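Local coordinates for FAD dependent oxidoreductase (Chelativorans sp. BNC1, PDB 6PXS), which is an FAD-dependent iminodiacetate oxidase, a flavoprotein of the DadA oxidoreductase family, at residues R130-L135 / S238-V243; P222-I227 / G270-V275; H229-G234 / F254-V259; A312-L317 / E361-T366. One frame throughout, in Å; residues are numbered along the deposited sequence.

How the contacts relate
Contacts 2 and 3 use the antiparallel sheet that passes the flavin. Contact 1 joins strand 242-244 of a neighbouring mixed sheet to the end of helix 127-131. Contacts 2 and 3 share strand 220-231. Contact 3 is nested inside the loop that contact 2 closes, and their centres are 24 Å apart. Contact 1 touches contact 3, where W240 meets V259, and their centres are 12 Å apart. Contact 4 is on the other side of the chain's centre from contacts 1 and 3, about 38 Å from contact 3 between centres. FAD touches G225 of contact 2. The side chains of H229, L317 and V243 are about 8, 9 and 12 Å from FAD.

Contact 1. Residues R130-L135 / S238-V243; sequences RLFPPL and SGWPVV
F132 is held between two residues of 238-243. CG2 of V243 sits over the middle of one ring face, 3.9 Å from the F132 ring centroid. Over the opposite face, toward the rim, comes the edge of W240. This is an edge-to-face pair, with the F132 ring and the six-membered W240 ring at 57° and F132 CE2 3.7 Å from W240 CE3. P241 CD lies at the edge of the F132 ring, in its plane. With CG1 anti to the backbone N (chi1 -177°), V243 is left with CG2 over the ring. L135 adds its CD2 beside V243 CG1. This side is buried, and M251 of strand 251-254 also touches F132, L135 and V243. P134 is buried too, and its CD meets W240 CH2 obliquely at 3.6 Å.

Toward solvent the contact is just as close but less covered. P133 is exposed and lays its CD over a face of the partly exposed W240, 3.6 Å from W240 CE2, as a CH-pi contact. L131, also partly exposed, brings CB to P241 CG at 4.0 Å. The F132-L135 type I turn, closed by L135 N to F132 O at 2.9 Å, presents both prolines to the indole.

No hydrogen bond links the two segments. The join between the end of helix 127-131 and the approach to strand 242-244 therefore rests on shape, apolar burial and the proline and valine C-H groups set over aromatic faces.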
loop_
_atom_site.group_PDB
_atom_site.type_symbol
_atom_site.label_atom_id
_atom_site.label_comp_id
_atom_site.label_asym_id
_atom_site.label_seq_id
_atom_site.Cartn_x
_atom_site.Cartn_y
_atom_site.Cartn_z
ATOM N N ARG A 130 -26.236 13.595 20.023
ATOM C CA ARG A 130 -27.276 13.632 19.003
ATOM C C ARG A 130 -26.721 14.098 17.665
ATOM O O ARG A 130 -27.275 13.759 16.612
ATOM C CB ARG A 130 -28.416 14.545 19.456
ATOM C CG ARG A 130 -29.629 14.540 18.538
ATOM C CD ARG A 130 -30.686 15.541 18.999
ATOM N NE ARG A 130 -30.194 16.918 18.971
ATOM C CZ ARG A 130 -30.178 17.693 17.889
ATOM N NH1 ARG A 130 -30.626 17.237 16.725
ATOM N NH2 ARG A 130 -29.709 18.930 17.970
ATOM N N LEU A 131 -25.635 14.869 17.685
ATOM C CA LEU A 131 -24.984 15.341 16.470
ATOM C C LEU A 131 -23.792 14.489 16.065
ATOM O O LEU A 131 -23.488 14.399 14.870
ATOM C CB LEU A 131 -24.521 16.792 16.653
ATOM C CG LEU A 131 -25.636 17.813 16.899
ATOM C CD1 LEU A 131 -25.056 19.126 17.399
ATOM C CD2 LEU A 131 -26.451 18.036 15.633
ATOM N N PHE A 132 -23.114 13.864 17.028
ATOM C CA PHE A 132 -21.970 12.988 16.774
ATOM C C PHE A 132 -22.246 11.683 17.513
ATOM O O PHE A 132 -21.780 11.483 18.643
ATOM C CB PHE A 132 -20.662 13.642 17.222
ATOM C CG PHE A 132 -19.467 13.239 16.401
ATOM C CD1 PHE A 132 -18.693 12.150 16.765
ATOM C CD2 PHE A 132 -19.114 13.954 15.268
ATOM C CE1 PHE A 132 -17.594 11.779 16.012
ATOM C CE2 PHE A 132 -18.016 13.587 14.512
ATOM C CZ PHE A 132 -17.255 12.499 14.886
ATOM N N PRO A 133 -23.002 10.775 16.900
ATOM C CA PRO A 133 -23.521 9.601 17.624
ATOM C C PRO A 133 -22.455 8.876 18.430
ATOM O O PRO A 133 -22.696 8.536 19.597
ATOM C CB PRO A 133 -24.072 8.716 16.498
ATOM C CG PRO A 133 -24.484 9.686 15.448
ATOM C CD PRO A 133 -23.492 10.822 15.512
ATOM N N PRO A 134 -21.277 8.592 17.865
ATOM C CA PRO A 134 -20.305 7.772 18.612
ATOM C C PRO A 134 -19.826 8.396 19.919
ATOM O O PRO A 134 -19.150 7.704 20.691
ATOM C CB PRO A 134 -19.145 7.591 17.620
ATOM C CG PRO A 134 -19.332 8.629 16.593
ATOM C CD PRO A 134 -20.801 8.868 16.497
ATOM N N LEU A 135 -20.153 9.656 20.201
ATOM C CA LEU A 135 -19.736 10.271 21.452
ATOM C C LEU A 135 -20.457 9.637 22.639
ATOM O O LEU A 135 -21.469 8.943 22.494
ATOM C CB LEU A 135 -20.012 11.776 21.436
ATOM C CG LEU A 135 -19.107 12.654 20.570
ATOM C CD1 LEU A 135 -19.552 14.105 20.656
ATOM C CD2 LEU A 135 -17.650 12.523 20.985
ATOM N N SER A 238 -22.110 13.038 6.425
ATOM C CA SER A 238 -21.997 14.343 5.784
ATOM C C SER A 238 -22.406 15.487 6.702
ATOM O O SER A 238 -21.979 16.626 6.481
ATOM C CB SER A 238 -22.852 14.373 4.517
ATOM O OG SER A 238 -24.212 14.108 4.816
ATOM N N GLY A 239 -23.224 15.217 7.716
ATOM C CA GLY A 239 -23.706 16.237 8.622
ATOM C C GLY A 239 -23.062 16.237 9.988
ATOM O O GLY A 239 -23.494 17.004 10.859
ATOM N N TRP A 240 -22.052 15.413 10.214
ATOM C CA TRP A 240 -21.445 15.352 11.534
ATOM C C TRP A 240 -20.517 16.548 11.746
ATOM O O TRP A 240 -19.781 16.932 10.833
ATOM C CB TRP A 240 -20.662 14.055 11.705
ATOM C CG TRP A 240 -21.530 12.845 11.806
ATOM C CD1 TRP A 240 -22.868 12.768 11.544
ATOM C CD2 TRP A 240 -21.124 11.533 12.210
ATOM N NE1 TRP A 240 -23.318 11.487 11.756
ATOM C CE2 TRP A 240 -22.266 10.710 12.166
ATOM C CE3 TRP A 240 -19.904 10.976 12.604
ATOM C CZ2 TRP A 240 -22.225 9.358 12.501
ATOM C CZ3 TRP A 240 -19.864 9.636 12.935
ATOM C CH2 TRP A 240 -21.017 8.842 12.881
ATOM N N PRO A 241 -20.525 17.148 12.931
ATOM C CA PRO A 241 -19.692 18.326 13.182
ATOM C C PRO A 241 -18.260 17.931 13.524
ATOM O O PRO A 241 -17.895 16.757 13.559
ATOM C CB PRO A 241 -20.388 18.986 14.374
ATOM C CG PRO A 241 -20.948 17.839 15.134
ATOM C CD PRO A 241 -21.366 16.821 14.098
ATOM N N VAL A 242 -17.447 18.949 13.779
ATOM C CA VAL A 242 -16.098 18.754 14.290
ATOM C C VAL A 242 -16.164 18.613 15.806
ATOM O O VAL A 242 -17.076 19.132 16.459
ATOM C CB VAL A 242 -15.191 19.929 13.870
ATOM C CG1 VAL A 242 -13.782 19.744 14.410
ATOM C CG2 VAL A 242 -15.174 20.073 12.354
ATOM N N VAL A 243 -15.193 17.903 16.374
ATOM C CA VAL A 243 -15.109 17.692 17.815
ATOM C C VAL A 243 -13.748 18.179 18.288
ATOM O O VAL A 243 -12.718 17.818 17.707
ATOM C CB VAL A 243 -15.324 16.213 18.188
ATOM C CG1 VAL A 243 -15.297 16.037 19.697
ATOM C CG2 VAL A 243 -16.637 15.709 17.610
#

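Contact 2. Residues P222-I227 / G270-V275; sequences PQKGQI and GFDYRV
P222 sets its CG over one face of F271. The atom stands above the ring centre, 3.7 Å from the F271 centroid and 14° off the normal, a CH-pi contact. F271 also stacks with W206 and meets F306 edge-to-face, so the proline joins an aromatic cluster.

K224 carries the polar half. Its side chain is fully extended, with CG anti to the backbone N (chi1 175°), and this carries NZ across to the loop. There NZ gives a hydrogen bond of 2.7 Å to R274 O, coming from above the carbonyl plane. D272 OD2 is a longer salt-bridge partner, 3.8 Å from K224 NZ. R274 NH1 forms a salt bridge with the same carboxylate and gives D272 OD1 a nearly straight bond (3.2 Å, 175°). The carboxylate is shared by two cations and probably offsets part of their charge. A methionine in place of K224 would probably leave R274 O without this donor and D272 with one cation fewer.

Q226 brings OE1 alongside V275 CA at 3.8 Å, while its NE2 is bonded to T276 and E266. R274 NE reaches T298 of the third subunit, so the loop also meets a subunit interface.

The contact joins strand 220-231 of the antiparallel sheet to the loop leading into helix 277-290. This strand borders the flavin pocket of the DAO-type fold, where G225 touches FAD.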
loop_
_atom_site.group_PDB
_atom_site.type_symbol
_atom_site.label_atom_id
_atom_site.label_comp_id
_atom_site.label_asym_id
_atom_site.label_seq_id
_atom_site.Cartn_x
_atom_site.Cartn_y
_atom_site.Cartn_z
ATOM N N PRO A 222 10.939 20.224 11.637
ATOM C CA PRO A 222 9.742 19.387 11.497
ATOM C C PRO A 222 9.231 18.881 12.836
ATOM O O PRO A 222 10.004 18.556 13.741
ATOM C CB PRO A 222 10.229 18.227 10.620
ATOM C CG PRO A 222 11.674 18.118 10.927
ATOM C CD PRO A 222 12.153 19.523 11.184
ATOM N N GLN A 223 7.907 18.821 12.952
ATOM C CA GLN A 223 7.228 18.196 14.086
ATOM C C GLN A 223 6.373 17.066 13.522
ATOM O O GLN A 223 5.304 17.311 12.954
ATOM C CB GLN A 223 6.380 19.202 14.860
ATOM C CG GLN A 223 5.747 18.628 16.125
ATOM C CD GLN A 223 4.742 19.569 16.765
ATOM O OE1 GLN A 223 3.790 20.015 16.122
ATOM N NE2 GLN A 223 4.947 19.874 18.040
ATOM N N LYS A 224 6.849 15.834 13.673
ATOM C CA LYS A 224 6.121 14.685 13.155
ATOM C C LYS A 224 4.708 14.639 13.727
ATOM O O LYS A 224 4.459 15.033 14.870
ATOM C CB LYS A 224 6.869 13.395 13.492
ATOM C CG LYS A 224 6.144 12.121 13.100
ATOM C CD LYS A 224 7.014 10.907 13.363
ATOM C CE LYS A 224 6.275 9.615 13.071
ATOM N NZ LYS A 224 7.113 8.420 13.372
ATOM N N GLY A 225 3.776 14.156 12.910
ATOM C CA GLY A 225 2.405 13.980 13.343
ATOM C C GLY A 225 1.736 12.794 12.681
ATOM O O GLY A 225 1.710 12.697 11.451
ATOM N N GLN A 226 1.190 11.885 13.483
ATOM C CA GLN A 226 0.478 10.718 12.979
ATOM C C GLN A 226 -1.019 10.936 13.152
ATOM O O GLN A 226 -1.471 11.332 14.230
ATOM C CB GLN A 226 0.923 9.451 13.711
ATOM C CG GLN A 226 2.429 9.263 13.749
ATOM C CD GLN A 226 2.843 7.969 14.417
ATOM O OE1 GLN A 226 2.167 6.948 14.295
ATOM N NE2 GLN A 226 3.959 8.005 15.136
ATOM N N ILE A 227 -1.781 10.672 12.094
ATOM C CA ILE A 227 -3.216 10.931 12.068
ATOM C C ILE A 227 -3.915 9.692 11.527
ATOM O O ILE A 227 -3.476 9.113 10.528
ATOM C CB ILE A 227 -3.547 12.172 11.216
ATOM C CG1 ILE A 227 -5.039 12.496 11.285
ATOM C CG2 ILE A 227 -3.110 11.966 9.773
ATOM C CD1 ILE A 227 -5.385 13.858 10.713
ATOM N N GLY A 270 12.561 14.864 13.900
ATOM C CA GLY A 270 13.260 14.806 12.640
ATOM C C GLY A 270 12.311 14.372 11.528
ATOM O O GLY A 270 11.086 14.363 11.673
ATOM N N PHE A 271 12.907 14.003 10.396
ATOM C CA PHE A 271 12.146 13.540 9.235
ATOM C C PHE A 271 11.991 12.018 9.281
ATOM O O PHE A 271 12.437 11.279 8.402
ATOM C CB PHE A 271 12.821 13.999 7.948
ATOM C CG PHE A 271 12.924 15.495 7.825
ATOM C CD1 PHE A 271 14.063 16.161 8.245
ATOM C CD2 PHE A 271 11.879 16.234 7.298
ATOM C CE1 PHE A 271 14.159 17.534 8.137
ATOM C CE2 PHE A 271 11.968 17.607 7.188
ATOM C CZ PHE A 271 13.111 18.258 7.607
ATOM N N ASP A 272 11.335 11.560 10.347
ATOM C CA ASP A 272 11.126 10.134 10.595
ATOM C C ASP A 272 9.762 9.752 10.038
ATOM O O ASP A 272 8.736 9.873 10.707
ATOM C CB ASP A 272 11.226 9.828 12.083
ATOM C CG ASP A 272 11.121 8.350 12.376
ATOM O OD1 ASP A 272 11.277 7.550 11.430
ATOM O OD2 ASP A 272 10.874 7.986 13.545
ATOM N N TYR A 273 9.754 9.275 8.793
ATOM C CA TYR A 273 8.514 8.947 8.089
ATOM C C TYR A 273 8.136 7.490 8.364
ATOM O O TYR A 273 8.176 6.617 7.497
ATOM C CB TYR A 273 8.669 9.222 6.598
ATOM C CG TYR A 273 7.391 9.093 5.804
ATOM C CD1 TYR A 273 6.309 9.927 6.054
ATOM C CD2 TYR A 273 7.271 8.151 4.793
ATOM C CE1 TYR A 273 5.138 9.817 5.325
ATOM C CE2 TYR A 273 6.107 8.035 4.058
ATOM C CZ TYR A 273 5.044 8.869 4.328
ATOM O OH TYR A 273 3.884 8.755 3.599
ATOM N N ARG A 274 7.760 7.245 9.617
ATOM C CA ARG A 274 7.341 5.930 10.075
ATOM C C ARG A 274 6.055 6.058 10.878
ATOM O O ARG A 274 5.790 7.092 11.497
ATOM C CB ARG A 274 8.425 5.260 10.941
ATOM C CG ARG A 274 9.654 4.821 10.170
ATOM C CD ARG A 274 10.819 4.452 11.087
ATOM N NE ARG A 274 10.394 3.704 12.270
ATOM C CZ ARG A 274 10.170 4.242 13.467
ATOM N NH1 ARG A 274 10.326 5.544 13.666
ATOM N NH2 ARG A 274 9.787 3.472 14.472
ATOM N N VAL A 275 5.254 4.997 10.854
ATOM C CA VAL A 275 4.057 4.888 11.680
ATOM C C VAL A 275 4.433 4.074 12.910
ATOM O O VAL A 275 4.665 2.864 12.817
ATOM C CB VAL A 275 2.896 4.243 10.914
ATOM C CG1 VAL A 275 1.738 3.944 11.854
ATOM C CG2 VAL A 275 2.449 5.151 9.782
#

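Contact 3. Residues H229-G234 / F254-V259; sequences HLHLPG and FDDSRV
V259 and S257 have the most surface buried here, followed by L230. V259 and L230 form an antiparallel hydrogen-bonded pair. L230 N bonds to V259 O at 2.6 Å, and V259 N bonds back to L230 O at 3.0 Å. The two share a face of the sheet, with L230 CB 4.3 Å from V259 CB. Just past the strand, L232 CD2 packs on V259 CG2 at 3.6 Å.

S257 comes just before the strand. Its carbonyl takes a nearly straight bond from L232 N, at 2.8 Å. Its CB sits 3.3 Å from L232 O. The hydroxyl bonds to V235 O and to R161 of the second subunit.

H231 and R258 form the next, non-hydrogen-bonded antiparallel pair, with side chains on the other face. With CG anti to the backbone N (chi1 179°), the H231 ring turns to S257, and its CE1 lies 3.9 Å from S257 CB. D256 O is at the ring edge. A glycine in place of H231 would probably open a gap beside S257 and leave the turn less well covered. H229 brings its ring edge to R258 CD, at 4.0 Å.

H229 and H231 also touch I300 of strand 298-310. Strand 220-231 lies between that strand and strand 258-261, with strand 251-254 beyond 258-261 at the sheet margin.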
loop_
_atom_site.group_PDB
_atom_site.type_symbol
_atom_site.label_atom_id
_atom_site.label_comp_id
_atom_site.label_asym_id
_atom_site.label_seq_id
_atom_site.Cartn_x
_atom_site.Cartn_y
_atom_site.Cartn_z
ATOM N N HIS A 229 -7.253 7.508 10.102
ATOM C CA HIS A 229 -8.457 7.618 9.288
ATOM C C HIS A 229 -9.306 6.374 9.504
ATOM O O HIS A 229 -8.829 5.253 9.306
ATOM C CB HIS A 229 -8.106 7.782 7.808
ATOM C CG HIS A 229 -7.509 9.113 7.476
ATOM N ND1 HIS A 229 -8.069 9.969 6.552
ATOM C CD2 HIS A 229 -6.408 9.741 7.951
ATOM C CE1 HIS A 229 -7.336 11.065 6.468
ATOM N NE2 HIS A 229 -6.322 10.952 7.308
ATOM N N LEU A 230 -10.556 6.576 9.909
ATOM C CA LEU A 230 -11.485 5.492 10.190
ATOM C C LEU A 230 -12.583 5.451 9.136
ATOM O O LEU A 230 -12.788 6.404 8.382
ATOM C CB LEU A 230 -12.110 5.653 11.578
ATOM C CG LEU A 230 -11.128 5.832 12.735
ATOM C CD1 LEU A 230 -11.889 6.022 14.033
ATOM C CD2 LEU A 230 -10.184 4.651 12.841
ATOM N N HIS A 231 -13.298 4.329 9.103
ATOM C CA HIS A 231 -14.373 4.114 8.146
ATOM C C HIS A 231 -15.547 3.462 8.858
ATOM O O HIS A 231 -15.379 2.432 9.517
ATOM C CB HIS A 231 -13.898 3.242 6.978
ATOM C CG HIS A 231 -14.956 2.963 5.958
ATOM N ND1 HIS A 231 -15.551 3.956 5.210
ATOM C CD2 HIS A 231 -15.520 1.799 5.554
ATOM C CE1 HIS A 231 -16.438 3.418 4.393
ATOM N NE2 HIS A 231 -16.440 2.111 4.582
ATOM N N LEU A 232 -16.730 4.066 8.726
ATOM C CA LEU A 232 -17.960 3.570 9.341
ATOM C C LEU A 232 -18.860 2.997 8.252
ATOM O O LEU A 232 -19.751 3.697 7.750
ATOM C CB LEU A 232 -18.677 4.688 10.102
ATOM C CG LEU A 232 -18.103 5.122 11.454
ATOM C CD1 LEU A 232 -18.127 3.965 12.442
ATOM C CD2 LEU A 232 -16.694 5.677 11.301
ATOM N N PRO A 233 -18.686 1.721 7.863
ATOM C CA PRO A 233 -19.411 1.200 6.693
ATOM C C PRO A 233 -20.916 1.415 6.758
ATOM O O PRO A 233 -21.589 0.930 7.673
ATOM C CB PRO A 233 -19.061 -0.295 6.697
ATOM C CG PRO A 233 -18.574 -0.584 8.074
ATOM C CD PRO A 233 -17.906 0.668 8.534
ATOM N N GLY A 234 -21.445 2.152 5.784
ATOM C CA GLY A 234 -22.876 2.364 5.694
ATOM C C GLY A 234 -23.430 3.390 6.655
ATOM O O GLY A 234 -24.572 3.249 7.103
ATOM N N PHE A 254 -15.933 13.085 7.253
ATOM C CA PHE A 254 -16.104 13.446 5.856
ATOM C C PHE A 254 -17.278 12.671 5.266
ATOM O O PHE A 254 -17.846 11.777 5.899
ATOM C CB PHE A 254 -14.821 13.185 5.058
ATOM C CG PHE A 254 -13.688 14.102 5.423
ATOM C CD1 PHE A 254 -13.723 15.441 5.073
ATOM C CD2 PHE A 254 -12.587 13.626 6.115
ATOM C CE1 PHE A 254 -12.682 16.289 5.407
ATOM C CE2 PHE A 254 -11.542 14.468 6.452
ATOM C CZ PHE A 254 -11.591 15.801 6.097
ATOM N N ASP A 255 -17.632 13.023 4.026
ATOM C CA ASP A 255 -18.881 12.537 3.443
ATOM C C ASP A 255 -18.880 11.022 3.270
ATOM O O ASP A 255 -19.906 10.367 3.489
ATOM C CB ASP A 255 -19.133 13.220 2.098
ATOM C CG ASP A 255 -19.644 14.644 2.248
ATOM O OD1 ASP A 255 -20.292 14.946 3.270
ATOM O OD2 ASP A 255 -19.403 15.460 1.335
ATOM N N ASP A 256 -17.748 10.442 2.871
ATOM C CA ASP A 256 -17.721 9.020 2.545
ATOM C C ASP A 256 -17.533 8.166 3.793
ATOM O O ASP A 256 -16.621 7.335 3.853
ATOM C CB ASP A 256 -16.615 8.724 1.529
ATOM C CG ASP A 256 -16.680 7.303 0.990
ATOM O OD1 ASP A 256 -17.524 6.518 1.471
ATOM O OD2 ASP A 256 -15.888 6.971 0.085
ATOM N N SER A 257 -18.395 8.358 4.792
ATOM C CA SER A 257 -18.411 7.511 5.985
ATOM C C SER A 257 -17.027 7.420 6.625
ATOM O O SER A 257 -16.651 6.388 7.186
ATOM C CB SER A 257 -18.937 6.112 5.652
ATOM O OG SER A 257 -20.207 6.174 5.026
ATOM N N ARG A 258 -16.264 8.505 6.549
ATOM C CA ARG A 258 -14.890 8.539 7.025
ATOM C C ARG A 258 -14.781 9.457 8.235
ATOM O O ARG A 258 -15.355 10.550 8.250
ATOM C CB ARG A 258 -13.946 9.016 5.917
ATOM C CG ARG A 258 -12.473 8.814 6.223
ATOM C CD ARG A 258 -11.609 9.085 4.999
ATOM N NE ARG A 258 -11.702 10.475 4.558
ATOM C CZ ARG A 258 -11.036 10.980 3.523
ATOM N NH1 ARG A 258 -10.220 10.211 2.812
ATOM N NH2 ARG A 258 -11.185 12.257 3.199
ATOM N N VAL A 259 -14.047 9.005 9.248
ATOM C CA VAL A 259 -13.794 9.781 10.455
ATOM C C VAL A 259 -12.292 9.816 10.694
ATOM O O VAL A 259 -11.633 8.770 10.676
ATOM C CB VAL A 259 -14.521 9.194 11.681
ATOM C CG1 VAL A 259 -14.184 9.988 12.931
ATOM C CG2 VAL A 259 -16.024 9.181 11.448
#

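Contact 4. Residues A312-L317 / E361-T366; sequences AMRPIL and ERYSPT
Y363 and P315 lie side by side and point the same way, next to the outermost strand, 316-317, of the Rossmann-type FAD-binding sheet. Y363 CG stands anti to the carbonyl carbon (chi1 -46°). This sets the phenol alongside the proline, with Y363 CD1 4.0 Å from P315 CD. P315 O and R314 CB both approach the edge of the Y363 ring, near its plane. The hydroxyl goes past the contact to D56 O, and L59 and L60 of helix 55-76 touch the tyrosine too.

I316 and P365 meet at a slant. The I316 methyl CG2 presses on P365 CB at 3.5 Å. L317 turns its side chain to A343 and L347 of helix 336-352, while its CB stays 4.3 Å from Y363 CB.

R314 extends from CG to NE toward the backbone of R362. Its NE makes a weak hydrogen bond of 3.1 Å to R362 O, with an N-H...O angle of 127°. The guanidinium of R362 has its own salt bridge to D56.

The one hydrogen bond between the two backbones runs from L317 N to Y363 O, at 2.8 Å. The donor comes from above the carbonyl plane, and Y363 O also lies 3.3 Å from I316 CA.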
loop_
_atom_site.group_PDB
_atom_site.type_symbol
_atom_site.label_atom_id
_atom_site.label_comp_id
_atom_site.label_asym_id
_atom_site.label_seq_id
_atom_site.Cartn_x
_atom_site.Cartn_y
_atom_site.Cartn_z
ATOM N N ALA A 312 8.788 30.490 17.222
ATOM C CA ALA A 312 7.609 31.225 17.649
ATOM C C ALA A 312 6.381 30.673 16.940
ATOM O O ALA A 312 6.452 30.260 15.779
ATOM C CB ALA A 312 7.758 32.718 17.353
ATOM N N MET A 313 5.251 30.664 17.649
ATOM C CA MET A 313 4.017 30.158 17.062
ATOM C C MET A 313 3.535 31.020 15.903
ATOM O O MET A 313 2.749 30.540 15.080
ATOM C CB MET A 313 2.928 30.068 18.129
ATOM C CG MET A 313 1.713 29.260 17.702
ATOM S SD MET A 313 0.401 29.258 18.937
ATOM C CE MET A 313 1.262 28.606 20.369
ATOM N N ARG A 314 3.980 32.277 15.819
ATOM C CA ARG A 314 3.556 33.113 14.709
ATOM C C ARG A 314 4.331 32.744 13.446
ATOM O O ARG A 314 5.500 32.355 13.519
ATOM C CB ARG A 314 3.764 34.591 15.036
ATOM C CG ARG A 314 5.216 35.030 15.141
ATOM C CD ARG A 314 5.314 36.515 15.477
ATOM N NE ARG A 314 6.697 36.986 15.517
ATOM C CZ ARG A 314 7.481 36.943 16.591
ATOM N NH1 ARG A 314 8.724 37.398 16.517
ATOM N NH2 ARG A 314 7.032 36.446 17.737
ATOM N N PRO A 315 3.702 32.853 12.268
ATOM C CA PRO A 315 4.376 32.413 11.040
ATOM C C PRO A 315 5.511 33.331 10.618
ATOM O O PRO A 315 5.800 34.334 11.278
ATOM C CB PRO A 315 3.249 32.414 9.995
ATOM C CG PRO A 315 1.978 32.610 10.756
ATOM C CD PRO A 315 2.347 33.352 11.988
ATOM N N ILE A 316 6.153 32.988 9.505
ATOM C CA ILE A 316 7.231 33.775 8.918
ATOM C C ILE A 316 6.803 34.116 7.499
ATOM O O ILE A 316 6.717 33.229 6.640
ATOM C CB ILE A 316 8.568 33.021 8.925
ATOM C CG1 ILE A 316 9.003 32.724 10.361
ATOM C CG2 ILE A 316 9.634 33.826 8.193
ATOM C CD1 ILE A 316 10.274 31.903 10.465
ATOM N N LEU A 317 6.534 35.397 7.249
ATOM C CA LEU A 317 6.078 35.852 5.942
ATOM C C LEU A 317 6.717 37.194 5.626
ATOM O O LEU A 317 6.719 38.094 6.469
ATOM C CB LEU A 317 4.552 35.983 5.905
ATOM C CG LEU A 317 3.743 34.783 6.397
ATOM C CD1 LEU A 317 2.278 35.158 6.509
ATOM C CD2 LEU A 317 3.914 33.596 5.470
ATOM N N GLU A 361 5.325 43.364 9.124
ATOM C CA GLU A 361 6.588 43.535 9.834
ATOM C C GLU A 361 6.717 42.529 10.971
ATOM O O GLU A 361 7.810 42.017 11.239
ATOM C CB GLU A 361 6.707 44.962 10.373
ATOM C CG GLU A 361 6.584 46.057 9.322
ATOM C CD GLU A 361 5.146 46.471 9.068
ATOM O OE1 GLU A 361 4.440 45.754 8.326
ATOM O OE2 GLU A 361 4.719 47.506 9.622
ATOM N N ARG A 362 5.606 42.228 11.646
ATOM C CA ARG A 362 5.618 41.301 12.771
ATOM C C ARG A 362 5.894 39.861 12.359
ATOM O O ARG A 362 6.058 39.010 13.240
ATOM C CB ARG A 362 4.282 41.374 13.513
ATOM C CG ARG A 362 4.192 42.503 14.524
ATOM C CD ARG A 362 4.915 42.147 15.811
ATOM N NE ARG A 362 4.815 43.208 16.807
ATOM C CZ ARG A 362 3.744 43.427 17.562
ATOM N NH1 ARG A 362 2.666 42.663 17.435
ATOM N NH2 ARG A 362 3.746 44.418 18.445
ATOM N N TYR A 363 5.943 39.564 11.059
ATOM C CA TYR A 363 6.179 38.209 10.580
ATOM C C TYR A 363 7.405 38.092 9.686
ATOM O O TYR A 363 7.712 36.984 9.231
ATOM C CB TYR A 363 4.954 37.693 9.811
ATOM C CG TYR A 363 3.632 37.958 10.494
ATOM C CD1 TYR A 363 3.212 37.184 11.568
ATOM C CD2 TYR A 363 2.798 38.977 10.057
ATOM C CE1 TYR A 363 2.002 37.425 12.191
ATOM C CE2 TYR A 363 1.588 39.223 10.673
ATOM C CZ TYR A 363 1.194 38.445 11.737
ATOM O OH TYR A 363 -0.011 38.693 12.350
ATOM N N SER A 364 8.111 39.185 9.421
ATOM C CA SER A 364 9.206 39.136 8.464
ATOM C C SER A 364 10.303 38.200 8.968
ATOM O O SER A 364 10.557 38.131 10.177
ATOM C CB SER A 364 9.787 40.532 8.232
ATOM O OG SER A 364 10.557 40.954 9.344
ATOM N N PRO A 365 10.973 37.466 8.077
ATOM C CA PRO A 365 12.106 36.641 8.517
ATOM C C PRO A 365 13.303 37.490 8.908
ATOM O O PRO A 365 13.261 38.720 8.805
ATOM C CB PRO A 365 12.404 35.772 7.289
ATOM C CG PRO A 365 11.919 36.575 6.135
ATOM C CD PRO A 365 10.723 37.336 6.630
ATOM N N THR A 366 14.372 36.844 9.356
ATOM C CA THR A 366 15.604 37.533 9.697
ATOM C C THR A 366 16.547 37.547 8.499
ATOM O O THR A 366 16.405 36.767 7.554
ATOM C CB THR A 366 16.286 36.864 10.893
ATOM O OG1 THR A 366 16.483 35.471 10.619
ATOM C CG2 THR A 366 15.438 37.022 12.146
#